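Local coordinates for protein second substrate binding domain of putative amino acid ABC transporter (Streptococcus pneumoniae, PDB 4OEN) that probably captures an amino acid outside the cell and delivers it to an ABC transporter, as a substrate-binding domain of the type II periplasmic binding fold, at residues Val112-Gly117 and Thr122-Asn127; Lys136-Gly141 and Gly151-Val156; Ser143-Leu148 and Gln171-Pro176. All blocks are in the same frame, centred on the assembly; numbering follows the deposited sequence.

Contact 1 of 3, residues Val112-Gly117 and Thr122-Asn127; sequences VGVKNG and TFLTEN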
ATOM      1  N   VAL A 112      -3.780  -3.111  22.405  1.00 15.43           N
ATOM      2  CA  VAL A 112      -3.741  -2.820  20.974  1.00 11.69           C
ATOM      3  C   VAL A 112      -3.806  -4.116  20.172  1.00 14.50           C
ATOM      4  O   VAL A 112      -3.034  -5.021  20.437  1.00 14.38           O
ATOM      5  CB  VAL A 112      -2.463  -2.057  20.581  1.00 11.76           C
ATOM      6  CG1 VAL A 112      -2.508  -1.723  19.090  1.00 13.17           C
ATOM      7  CG2 VAL A 112      -2.318  -0.772  21.413  1.00 14.21           C
ATOM      8  N   GLY A 113      -4.729  -4.197  19.211  1.00 13.84           N
ATOM      9  CA  GLY A 113      -4.808  -5.326  18.295  1.00 13.53           C
ATOM     10  C   GLY A 113      -3.856  -5.221  17.115  1.00 13.65           C
ATOM     11  O   GLY A 113      -3.532  -4.124  16.647  1.00 13.06           O
ATOM     12  N   VAL A 114      -3.405  -6.375  16.625  1.00 12.46           N
ATOM     13  CA  VAL A 114      -2.523  -6.399  15.469  1.00 11.38           C
ATOM     14  C   VAL A 114      -2.636  -7.748  14.762  1.00 12.88           C
ATOM     15  O   VAL A 114      -2.998  -8.747  15.388  1.00 13.82           O
ATOM     16  CB  VAL A 114      -1.061  -6.112  15.873  1.00 12.38           C
ATOM     17  CG1 VAL A 114      -0.412  -7.312  16.554  1.00 17.84           C
ATOM     18  CG2 VAL A 114      -0.238  -5.638  14.670  1.00 13.40           C
ATOM     19  N   LYS A 115      -2.373  -7.759  13.459  1.00 11.54           N
ATOM     20  CA  LYS A 115      -2.413  -9.022  12.711  1.00 14.96           C
ATOM     21  C   LYS A 115      -1.067  -9.723  12.803  1.00 13.62           C
ATOM     22  O   LYS A 115      -0.007  -9.096  12.670  1.00 14.89           O
ATOM     23  CB  LYS A 115      -2.789  -8.781  11.249  1.00 17.59           C
ATOM     24  CG  LYS A 115      -4.219  -8.301  11.088  1.00 19.41           C
ATOM     25  CD  LYS A 115      -4.429  -7.554   9.770  1.00 26.08           C
ATOM     26  CE  LYS A 115      -4.121  -8.388   8.558  1.00 30.63           C
ATOM     27  NZ  LYS A 115      -4.379  -7.611   7.301  1.00 23.05           N
ATOM     28  N   ASN A 116      -1.118 -11.020  13.059  1.00 13.53           N
ATOM     29  CA  ASN A 116       0.106 -11.798  13.182  1.00 13.31           C
ATOM     30  C   ASN A 116       0.906 -11.817  11.884  1.00 16.21           C
ATOM     31  O   ASN A 116       0.336 -11.948  10.799  1.00 16.78           O
ATOM     32  CB  ASN A 116      -0.225 -13.224  13.583  1.00 14.39           C
ATOM     33  CG  ASN A 116       1.007 -14.011  13.928  1.00 17.85           C
ATOM     34  OD1 ASN A 116       1.804 -13.574  14.753  1.00 17.42           O
ATOM     35  ND2 ASN A 116       1.187 -15.161  13.285  1.00 16.19           N
ATOM     36  N   GLY A 117       2.228 -11.715  12.006  1.00 14.41           N
ATOM     37  CA  GLY A 117       3.124 -11.832  10.865  1.00 16.19           C
ATOM     38  C   GLY A 117       3.316 -10.569  10.048  1.00 18.92           C
ATOM     39  O   GLY A 117       3.837 -10.614   8.931  1.00 23.46           O
ATOM     40  N   THR A 122       5.592  -6.182  14.189  1.00 13.06           N
ATOM     41  CA  THR A 122       6.983  -5.919  14.499  1.00 12.62           C
ATOM     42  C   THR A 122       7.132  -4.579  15.236  1.00 13.29           C
ATOM     43  O   THR A 122       7.763  -4.507  16.286  1.00 14.26           O
ATOM     44  CB  THR A 122       7.820  -5.900  13.223  1.00 14.09           C
ATOM     45  OG1 THR A 122       7.585  -7.111  12.476  1.00 15.92           O
ATOM     46  CG2 THR A 122       9.289  -5.761  13.547  1.00 15.03           C
ATOM     47  N   PHE A 123       6.526  -3.538  14.683  1.00 12.70           N
ATOM     48  CA  PHE A 123       6.592  -2.226  15.335  1.00 16.93           C
ATOM     49  C   PHE A 123       6.024  -2.300  16.750  1.00 12.57           C
ATOM     50  O   PHE A 123       6.666  -1.864  17.709  1.00 16.51           O
ATOM     51  CB  PHE A 123       5.842  -1.173  14.499  1.00 13.59           C
ATOM     52  CG  PHE A 123       5.772   0.179  15.148  1.00 16.02           C
ATOM     53  CD1 PHE A 123       6.778   1.109  14.958  1.00 19.19           C
ATOM     54  CD2 PHE A 123       4.710   0.507  15.967  1.00 18.34           C
ATOM     55  CE1 PHE A 123       6.705   2.354  15.567  1.00 21.40           C
ATOM     56  CE2 PHE A 123       4.638   1.738  16.582  1.00 21.67           C
ATOM     57  CZ  PHE A 123       5.626   2.667  16.374  1.00 18.21           C
ATOM     58  N   LEU A 124       4.836  -2.869  16.902  1.00 13.21           N
ATOM     59  CA  LEU A 124       4.196  -2.873  18.215  1.00 12.42           C
ATOM     60  C   LEU A 124       5.019  -3.665  19.212  1.00 13.86           C
ATOM     61  O   LEU A 124       5.119  -3.318  20.382  1.00 15.65           O
ATOM     62  CB  LEU A 124       2.792  -3.470  18.152  1.00 15.33           C
ATOM     63  CG  LEU A 124       1.617  -2.635  17.693  1.00 18.67           C
ATOM     64  CD1 LEU A 124       0.378  -3.458  17.923  1.00 18.00           C
ATOM     65  CD2 LEU A 124       1.550  -1.331  18.505  1.00 16.02           C
ATOM     66  N   THR A 125       5.594  -4.764  18.742  1.00 14.48           N
ATOM     67  CA  THR A 125       6.315  -5.637  19.643  1.00 14.78           C
ATOM     68  C   THR A 125       7.595  -4.975  20.108  1.00 15.65           C
ATOM     69  O   THR A 125       7.953  -5.063  21.277  1.00 17.19           O
ATOM     70  CB  THR A 125       6.619  -6.990  18.984  1.00 16.82           C
ATOM     71  OG1 THR A 125       5.381  -7.593  18.605  1.00 16.28           O
ATOM     72  CG2 THR A 125       7.342  -7.892  19.957  1.00 16.69           C
ATOM     73  N   GLU A 126       8.256  -4.283  19.186  1.00 15.06           N
ATOM     74  CA  GLU A 126       9.496  -3.590  19.498  1.00 17.89           C
ATOM     75  C   GLU A 126       9.296  -2.390  20.407  1.00 17.83           C
ATOM     76  O   GLU A 126      10.220  -1.994  21.110  1.00 22.79           O
ATOM     77  CB  GLU A 126      10.198  -3.145  18.217  1.00 20.16           C
ATOM     78  CG  GLU A 126      10.799  -4.301  17.409  1.00 20.82           C
ATOM     79  CD  GLU A 126      12.100  -4.845  17.985  1.00 28.94           C
ATOM     80  OE1 GLU A 126      12.419  -4.551  19.156  1.00 32.87           O
ATOM     81  OE2 GLU A 126      12.812  -5.575  17.257  1.00 29.47           O
ATOM     82  N   ASN A 127       8.101  -1.804  20.384  1.00 16.84           N
ATOM     83  CA  ASN A 127       7.857  -0.602  21.187  1.00 18.15           C
ATOM     84  C   ASN A 127       7.028  -0.840  22.447  1.00 19.49           C
ATOM     85  O   ASN A 127       6.661   0.099  23.162  1.00 19.05           O
ATOM     86  CB  ASN A 127       7.190   0.456  20.321  1.00 16.79           C
ATOM     87  CG  ASN A 127       8.169   1.102  19.375  1.00 22.45           C
ATOM     88  OD1 ASN A 127       8.918   1.996  19.772  1.00 26.84           O
ATOM     89  ND2 ASN A 127       8.204   0.632  18.131  1.00 18.26           N
TER

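Contact 2 of 3, residues Lys136-Gly141 and Gly151-Val156; sequences KTFADG and GAIDAV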
ATOM      1  N   LYS A 136      -2.907  -7.670  21.601  1.00 13.30           N
ATOM      2  CA  LYS A 136      -3.742  -8.817  21.278  1.00 14.82           C
ATOM      3  C   LYS A 136      -3.543  -9.126  19.803  1.00 14.80           C
ATOM      4  O   LYS A 136      -3.712  -8.273  18.934  1.00 14.15           O
ATOM      5  CB  LYS A 136      -5.213  -8.558  21.599  1.00 17.51           C
ATOM      6  CG  LYS A 136      -6.109  -9.746  21.282  1.00 27.03           C
ATOM      7  CD  LYS A 136      -7.504  -9.565  21.850  1.00 34.72           C
ATOM      8  CE  LYS A 136      -8.398 -10.744  21.492  1.00 38.88           C
ATOM      9  NZ  LYS A 136      -7.813 -12.046  21.935  1.00 46.03           N
ATOM     10  N   THR A 137      -3.158 -10.365  19.532  1.00 14.64           N
ATOM     11  CA  THR A 137      -2.807 -10.791  18.186  1.00 13.30           C
ATOM     12  C   THR A 137      -3.948 -11.505  17.483  1.00 18.09           C
ATOM     13  O   THR A 137      -4.611 -12.372  18.062  1.00 23.07           O
ATOM     14  CB  THR A 137      -1.592 -11.703  18.256  1.00 23.90           C
ATOM     15  OG1 THR A 137      -0.573 -11.029  19.005  1.00 24.76           O
ATOM     16  CG2 THR A 137      -1.083 -12.057  16.863  1.00 25.11           C
ATOM     17  N   PHE A 138      -4.159 -11.131  16.228  1.00 17.32           N
ATOM     18  CA  PHE A 138      -5.222 -11.693  15.414  1.00 17.88           C
ATOM     19  C   PHE A 138      -4.709 -12.366  14.152  1.00 15.96           C
ATOM     20  O   PHE A 138      -3.726 -11.946  13.552  1.00 18.55           O
ATOM     21  CB  PHE A 138      -6.215 -10.601  15.029  1.00 20.72           C
ATOM     22  CG  PHE A 138      -6.933 -10.018  16.191  1.00 19.56           C
ATOM     23  CD1 PHE A 138      -8.147 -10.541  16.599  1.00 23.25           C
ATOM     24  CD2 PHE A 138      -6.391  -8.951  16.892  1.00 19.85           C
ATOM     25  CE1 PHE A 138      -8.818  -9.993  17.671  1.00 19.19           C
ATOM     26  CE2 PHE A 138      -7.056  -8.408  17.971  1.00 20.51           C
ATOM     27  CZ  PHE A 138      -8.270  -8.920  18.357  1.00 17.15           C
ATOM     28  N   ALA A 139      -5.424 -13.404  13.744  1.00 19.49           N
ATOM     29  CA  ALA A 139      -5.053 -14.175  12.562  1.00 23.15           C
ATOM     30  C   ALA A 139      -5.564 -13.527  11.281  1.00 23.05           C
ATOM     31  O   ALA A 139      -5.030 -13.764  10.207  1.00 27.19           O
ATOM     32  CB  ALA A 139      -5.582 -15.568  12.682  1.00 25.57           C
ATOM     33  N   ASP A 140      -6.614 -12.722  11.396  1.00 23.26           N
ATOM     34  CA  ASP A 140      -7.183 -12.050  10.229  1.00 25.43           C
ATOM     35  C   ASP A 140      -7.716 -10.680  10.617  1.00 23.71           C
ATOM     36  O   ASP A 140      -8.044 -10.441  11.782  1.00 22.41           O
ATOM     37  CB  ASP A 140      -8.302 -12.896   9.596  1.00 28.00           C
ATOM     38  CG  ASP A 140      -9.407 -13.241  10.577  1.00 37.31           C
ATOM     39  OD1 ASP A 140     -10.256 -12.373  10.853  1.00 39.29           O
ATOM     40  OD2 ASP A 140      -9.443 -14.392  11.065  1.00 46.48           O
ATOM     41  N   GLY A 141      -7.805  -9.789   9.635  1.00 25.27           N
ATOM     42  CA  GLY A 141      -8.245  -8.425   9.876  1.00 20.33           C
ATOM     43  C   GLY A 141      -9.687  -8.305  10.351  1.00 21.80           C
ATOM     44  O   GLY A 141      -9.998  -7.456  11.192  1.00 22.81           O
ATOM     45  N   GLY A 151     -15.057  -2.817  21.470  1.00 29.35           N
ATOM     46  CA  GLY A 151     -14.333  -2.166  22.549  1.00 27.95           C
ATOM     47  C   GLY A 151     -13.474  -3.143  23.330  1.00 28.51           C
ATOM     48  O   GLY A 151     -12.933  -2.809  24.388  1.00 32.63           O
ATOM     49  N   ALA A 152     -13.337  -4.354  22.797  1.00 23.82           N
ATOM     50  CA  ALA A 152     -12.550  -5.394  23.452  1.00 27.39           C
ATOM     51  C   ALA A 152     -11.058  -5.059  23.406  1.00 23.15           C
ATOM     52  O   ALA A 152     -10.294  -5.432  24.299  1.00 25.89           O
ATOM     53  CB  ALA A 152     -12.812  -6.748  22.803  1.00 29.71           C
ATOM     54  N   ILE A 153     -10.647  -4.386  22.336  1.00 19.18           N
ATOM     55  CA  ILE A 153      -9.337  -3.748  22.277  1.00 19.83           C
ATOM     56  C   ILE A 153      -9.546  -2.240  22.119  1.00 16.66           C
ATOM     57  O   ILE A 153     -10.616  -1.793  21.703  1.00 18.87           O
ATOM     58  CB  ILE A 153      -8.476  -4.300  21.134  1.00 12.28           C
ATOM     59  CG1 ILE A 153      -9.227  -4.207  19.809  1.00 14.87           C
ATOM     60  CG2 ILE A 153      -8.115  -5.766  21.420  1.00 17.94           C
ATOM     61  CD1 ILE A 153      -8.424  -4.603  18.590  1.00 13.48           C
ATOM     62  N   ASP A 154      -8.520  -1.467  22.449  1.00 15.49           N
ATOM     63  CA  ASP A 154      -8.606  -0.010  22.449  1.00 13.62           C
ATOM     64  C   ASP A 154      -8.129   0.642  21.156  1.00 14.86           C
ATOM     65  O   ASP A 154      -8.438   1.800  20.875  1.00 17.17           O
ATOM     66  CB  ASP A 154      -7.803   0.524  23.626  1.00 15.23           C
ATOM     67  CG  ASP A 154      -8.333   0.014  24.947  1.00 20.81           C
ATOM     68  OD1 ASP A 154      -9.438   0.452  25.332  1.00 19.95           O
ATOM     69  OD2 ASP A 154      -7.662  -0.819  25.594  1.00 20.22           O
ATOM     70  N   ALA A 155      -7.363  -0.102  20.375  1.00 14.73           N
ATOM     71  CA  ALA A 155      -6.731   0.418  19.171  1.00 12.77           C
ATOM     72  C   ALA A 155      -6.261  -0.747  18.336  1.00 11.64           C
ATOM     73  O   ALA A 155      -6.204  -1.890  18.831  1.00 11.82           O
ATOM     74  CB  ALA A 155      -5.556   1.331  19.513  1.00 15.69           C
ATOM     75  N   VAL A 156      -5.960  -0.460  17.072  1.00 13.18           N
ATOM     76  CA  VAL A 156      -5.268  -1.411  16.211  1.00 12.52           C
ATOM     77  C   VAL A 156      -4.045  -0.744  15.611  1.00 12.34           C
ATOM     78  O   VAL A 156      -3.943   0.485  15.568  1.00 12.89           O
ATOM     79  CB  VAL A 156      -6.146  -1.919  15.045  1.00 13.89           C
ATOM     80  CG1 VAL A 156      -7.430  -2.539  15.559  1.00 16.23           C
ATOM     81  CG2 VAL A 156      -6.456  -0.766  14.067  1.00 14.59           C
TER

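Contact 3 of 3, residues Ser143-Leu148 and Gln171-Pro176; sequences SMYDSL and QKLKTP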
ATOM      1  N   SER A 143     -11.455 -10.241  12.294  1.00 18.59           N
ATOM      2  CA  SER A 143     -11.570 -10.519  13.712  1.00 21.84           C
ATOM      3  C   SER A 143     -11.037  -9.333  14.494  1.00 18.38           C
ATOM      4  O   SER A 143     -11.607  -8.933  15.505  1.00 20.28           O
ATOM      5  CB  SER A 143     -10.811 -11.795  14.078  1.00 30.09           C
ATOM      6  OG  SER A 143     -11.032 -12.148  15.428  1.00 43.57           O
ATOM      7  N   MET A 144      -9.936  -8.777  14.008  1.00 16.81           N
ATOM      8  CA  MET A 144      -9.313  -7.641  14.668  1.00 15.76           C
ATOM      9  C   MET A 144     -10.232  -6.426  14.706  1.00 16.84           C
ATOM     10  O   MET A 144     -10.387  -5.799  15.756  1.00 18.87           O
ATOM     11  CB  MET A 144      -8.003  -7.273  13.974  1.00 18.45           C
ATOM     12  CG  MET A 144      -7.283  -6.120  14.674  1.00 16.09           C
ATOM     13  SD  MET A 144      -5.662  -5.760  13.963  1.00 17.12           S
ATOM     14  CE  MET A 144      -6.115  -5.008  12.397  1.00 20.26           C
ATOM     15  N   TYR A 145     -10.835  -6.089  13.571  1.00 15.48           N
ATOM     16  CA  TYR A 145     -11.700  -4.907  13.540  1.00 16.37           C
ATOM     17  C   TYR A 145     -13.031  -5.161  14.256  1.00 19.33           C
ATOM     18  O   TYR A 145     -13.648  -4.226  14.773  1.00 20.29           O
ATOM     19  CB  TYR A 145     -11.900  -4.432  12.094  1.00 15.85           C
ATOM     20  CG  TYR A 145     -10.670  -3.693  11.598  1.00 16.37           C
ATOM     21  CD1 TYR A 145     -10.394  -2.404  12.035  1.00 17.24           C
ATOM     22  CD2 TYR A 145      -9.759  -4.297  10.735  1.00 15.96           C
ATOM     23  CE1 TYR A 145      -9.263  -1.726  11.611  1.00 16.63           C
ATOM     24  CE2 TYR A 145      -8.619  -3.626  10.303  1.00 18.18           C
ATOM     25  CZ  TYR A 145      -8.373  -2.339  10.752  1.00 18.14           C
ATOM     26  OH  TYR A 145      -7.247  -1.660  10.336  1.00 17.74           O
ATOM     27  N   ASP A 146     -13.464  -6.417  14.334  1.00 25.16           N
ATOM     28  CA  ASP A 146     -14.633  -6.752  15.138  0.50 26.33           C
ATOM     29  C   ASP A 146     -14.346  -6.458  16.602  1.00 25.91           C
ATOM     30  O   ASP A 146     -15.175  -5.893  17.315  1.00 25.98           O
ATOM     31  CB  ASP A 146     -15.023  -8.219  14.962  0.50 32.13           C
ATOM     32  CG  ASP A 146     -15.712  -8.485  13.642  0.50 33.77           C
ATOM     33  OD1 ASP A 146     -15.930  -7.522  12.876  0.50 36.72           O
ATOM     34  OD2 ASP A 146     -16.047  -9.659  13.379  0.50 29.49           O
ATOM     35  N   SER A 147     -13.155  -6.853  17.048  1.00 19.69           N
ATOM     36  CA  SER A 147     -12.746  -6.620  18.412  1.00 19.07           C
ATOM     37  C   SER A 147     -12.637  -5.121  18.709  1.00 19.74           C
ATOM     38  O   SER A 147     -13.043  -4.670  19.779  1.00 22.54           O
ATOM     39  CB  SER A 147     -11.413  -7.327  18.681  1.00 19.38           C
ATOM     40  OG  SER A 147     -11.001  -7.159  20.028  1.00 31.53           O
ATOM     41  N   LEU A 148     -12.080  -4.353  17.776  1.00 17.40           N
ATOM     42  CA  LEU A 148     -12.002  -2.896  17.950  1.00 18.60           C
ATOM     43  C   LEU A 148     -13.405  -2.315  18.116  1.00 21.20           C
ATOM     44  O   LEU A 148     -13.646  -1.469  18.979  1.00 24.15           O
ATOM     45  CB  LEU A 148     -11.284  -2.236  16.767  1.00 19.75           C
ATOM     46  CG  LEU A 148     -11.033  -0.720  16.907  1.00 21.59           C
ATOM     47  CD1 LEU A 148     -10.027  -0.462  18.012  1.00 19.36           C
ATOM     48  CD2 LEU A 148     -10.581  -0.050  15.605  1.00 19.30           C
ATOM     49  N   GLN A 171     -15.659   4.037   6.792  1.00 22.36           N
ATOM     50  CA  GLN A 171     -15.536   3.427   8.110  1.00 22.58           C
ATOM     51  C   GLN A 171     -15.200   4.494   9.131  1.00 25.84           C
ATOM     52  O   GLN A 171     -14.331   5.337   8.898  1.00 22.18           O
ATOM     53  CB  GLN A 171     -14.482   2.325   8.123  1.00 24.47           C
ATOM     54  CG  GLN A 171     -14.924   1.082   7.386  1.00 35.44           C
ATOM     55  CD  GLN A 171     -16.145   0.450   8.001  1.00 43.49           C
ATOM     56  OE1 GLN A 171     -16.162   0.140   9.193  1.00 46.27           O
ATOM     57  NE2 GLN A 171     -17.184   0.264   7.197  1.00 45.70           N
ATOM     58  N   LYS A 172     -15.889   4.446  10.265  1.00 24.82           N
ATOM     59  CA  LYS A 172     -15.795   5.495  11.264  1.00 22.80           C
ATOM     60  C   LYS A 172     -14.609   5.261  12.186  1.00 22.22           C
ATOM     61  O   LYS A 172     -14.772   5.091  13.393  1.00 21.84           O
ATOM     62  CB  LYS A 172     -17.100   5.581  12.065  1.00 21.28           C
ATOM     63  CG  LYS A 172     -18.314   5.853  11.198  1.00 30.47           C
ATOM     64  CD  LYS A 172     -18.233   7.216  10.522  1.00 41.25           C
ATOM     65  CE  LYS A 172     -18.572   8.343  11.492  1.00 51.96           C
ATOM     66  NZ  LYS A 172     -18.708   9.661  10.799  1.00 58.30           N
ATOM     67  N   LEU A 173     -13.419   5.250  11.599  1.00 16.44           N
ATOM     68  CA  LEU A 173     -12.183   5.104  12.352  1.00 17.16           C
ATOM     69  C   LEU A 173     -11.358   6.357  12.153  1.00 17.64           C
ATOM     70  O   LEU A 173     -11.646   7.152  11.259  1.00 18.83           O
ATOM     71  CB  LEU A 173     -11.389   3.868  11.898  1.00 15.50           C
ATOM     72  CG  LEU A 173     -12.169   2.562  12.021  1.00 19.38           C
ATOM     73  CD1 LEU A 173     -11.390   1.407  11.403  1.00 24.64           C
ATOM     74  CD2 LEU A 173     -12.465   2.285  13.470  1.00 23.46           C
ATOM     75  N   LYS A 174     -10.337   6.537  12.981  1.00 18.14           N
ATOM     76  CA  LYS A 174      -9.459   7.689  12.823  1.00 15.29           C
ATOM     77  C   LYS A 174      -8.016   7.304  13.111  1.00 17.85           C
ATOM     78  O   LYS A 174      -7.743   6.248  13.696  1.00 14.78           O
ATOM     79  CB  LYS A 174      -9.924   8.837  13.724  1.00 17.05           C
ATOM     80  CG  LYS A 174      -9.869   8.515  15.192  1.00 16.78           C
ATOM     81  CD  LYS A 174     -10.377   9.711  15.987  1.00 24.28           C
ATOM     82  CE  LYS A 174     -10.267   9.478  17.482  1.00 28.65           C
ATOM     83  NZ  LYS A 174     -10.771  10.687  18.216  1.00 28.93           N
ATOM     84  N   THR A 175      -7.100   8.153  12.665  1.00 16.18           N
ATOM     85  CA  THR A 175      -5.670   7.921  12.786  1.00 12.82           C
ATOM     86  C   THR A 175      -5.048   9.135  13.462  1.00 18.03           C
ATOM     87  O   THR A 175      -4.612  10.082  12.798  1.00 19.23           O
ATOM     88  CB  THR A 175      -5.022   7.673  11.418  1.00 16.22           C
ATOM     89  OG1 THR A 175      -5.401   8.725  10.523  1.00 19.06           O
ATOM     90  CG2 THR A 175      -5.497   6.338  10.833  1.00 16.50           C
ATOM     91  N   PRO A 176      -5.026   9.123  14.799  1.00 17.86           N
ATOM     92  CA  PRO A 176      -4.617  10.306  15.564  1.00 20.71           C
ATOM     93  C   PRO A 176      -3.100  10.533  15.631  1.00 19.97           C
ATOM     94  O   PRO A 176      -2.670  11.615  16.090  1.00 22.59           O
ATOM     95  CB  PRO A 176      -5.180  10.017  16.952  1.00 19.34           C
ATOM     96  CG  PRO A 176      -5.176   8.524  17.051  1.00 22.55           C
ATOM     97  CD  PRO A 176      -5.517   8.039  15.670  1.00 16.79           C
TER

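Contact 1 of 3, residues Val112-Gly117 and Thr122-Asn127
L124 meets V112 and V114 through methyl and methine groups alone, and no flat group takes part in that meeting. The flat groups are F123, next to L124 on the helix, and N127 just past its end. ND2 of N127 lies over one face of the F123 ring, 3.4 Å above its plane and toward the rim. The same ND2 donates to the backbone O of F123 at 3.0 Å, with an N-H...O angle of 162°. The acceptor lies close to the amide plane of N127, but the donor is tilted 31° from the carbonyl plane of F123. F123 O also takes a weak bond from N127 N, which comes where the chain leaves the helix. The side-chain bond ties N127 back to the last turn, with ND2 over the ring.

The apolar contact hangs on one methyl. L124 is extended at its second torsion (chi2 -173°), which sends CD1 farthest from the helix. CD1 reaches CG1 of V112 at 3.6 Å. It is equally near CB of V114, 3.6 Å away; these two side chains reach toward each other, tip to tip. The other methyl, CD2, touches CG1 of V112 more loosely at 4.1 Å. V112 and V114 both point toward the helix, and L124 meets both.

The axes of residues 112-115 and 122-126 come within 9.5 Å and run in oblique, opposed senses. This is the first half of a beta-alpha-beta unit: strand 111-115, helix 119-126, then strand 134-138. I135 of strand 134-138 and M157 of strand 155-159 also touch L124. Strand 111-115 lies between those two strands, bonded to K136 on one side and to A155 and M157 on the other.

Contact 2 of 3, residues Lys136-Gly141 and Gly151-Val156
I153 supplies both apolar contacts across this pair of segments, one with each branch. Its CD1 methyl comes up to the F138 ring obliquely, 4.1 Å from CE2 of F138. The two side chains come from opposite directions. In I153 the CG1 branch lies between the backbone N and the carbonyl carbon (chi1 54°), and CD1 extends straight on from it. That carries the methyl out toward the ring.

The second branch meets a lysine chain, not a ring. CG2 of I153 lies 3.9 Å from CD of K136 and 4.0 Å from CB of K136. The two side chains cross at about a right angle. K136 offers only its methylene groups here. Its chain bends at the last torsion, and the end leads away from I153.

Polar bonds lie at the margins and do not cross the contact. D140 is the N-cap of helix 141-150, and its OD1 accepts from S143 N. G151 closes the same helix in a Schellman motif with positive phi. D154 OD2 accepts from T111 N, which ties the loop after I153 to the start of strand 111-115.

Strands 134-138 and 155-159 are not neighbours in the sheet. Strand 111-115 runs between them, parallel to both. I153, in the loop leading into strand 155-159, reaches across that middle strand to strand 134-138. Its CD1 packs on CA of G113 on the way. Helix 141-150 is the connection of this beta-alpha-beta crossover, and its S147 touches both F138 and I153.

Contact 3 of 3, residues Ser143-Leu148 and Gln171-Pro176
L173 reaches Y145 and L148 with a methyl apiece, and its torsions set up the fork. CG lies anti to the carbonyl carbon (chi1 -58°), and CD1 continues the chain outward (chi2 173°). L148 has CG anti to the backbone N (chi1 -175°), and its second torsion leaves CD2 extended toward L173.

CD1 of L173 lies obliquely by the Y145 ring. It is 3.8 Å from CE1 and 4.0 Å from CD1 of Y145. CD2 of L173 meets CD2 of L148 at 3.7 Å, methyl to methyl. The leucine thus bridges two residues three apart on the helix. No hydrogen bond crosses between the segments.

The contact belongs to one lobe of a type II periplasmic binding fold. It joins helix 141-150, which lies over the sheet, to the short strand 173-174. That strand pairs antiparallel with strand 87-96 through K174 and V95. Just before it the chain makes an inverse gamma turn centred on K172, with a weak bond from L173 N to Q171 O.

V156 of strand 155-159 touches both Y145 and L148 from the sheet side. Helix 160-168 adds L163, which touches Y145 and L173, and I167, which touches L173. The hydroxyl of Y145 is hydrogen-bonded to OD2 of D158 at the far end of the ring.

How the contacts relate
All three contacts belong to one mixed sheet and its helices. Contact 1 is buried and purely aliphatic, a helix-on-strand packing. Contact 2 is mainly buried but ends in an exposed lysine, K136, and it brings in an aromatic ring. Contact 3 also has a ring but lies nearer the surface, with a partly exposed tyrosine and leucine. Contacts 1 and 2 share the sheet directly: G113 N probably bonds to A155 O, and F138 N to V114 O. Contact 2 joins the two parts of the chain that flank helix 141-150, and contact 3 uses that helix itself. A152 N is probably hydrogen-bonded to S147 O. M144 of that helix carries its sulfur onto V114, which links contact 3 to contact 1.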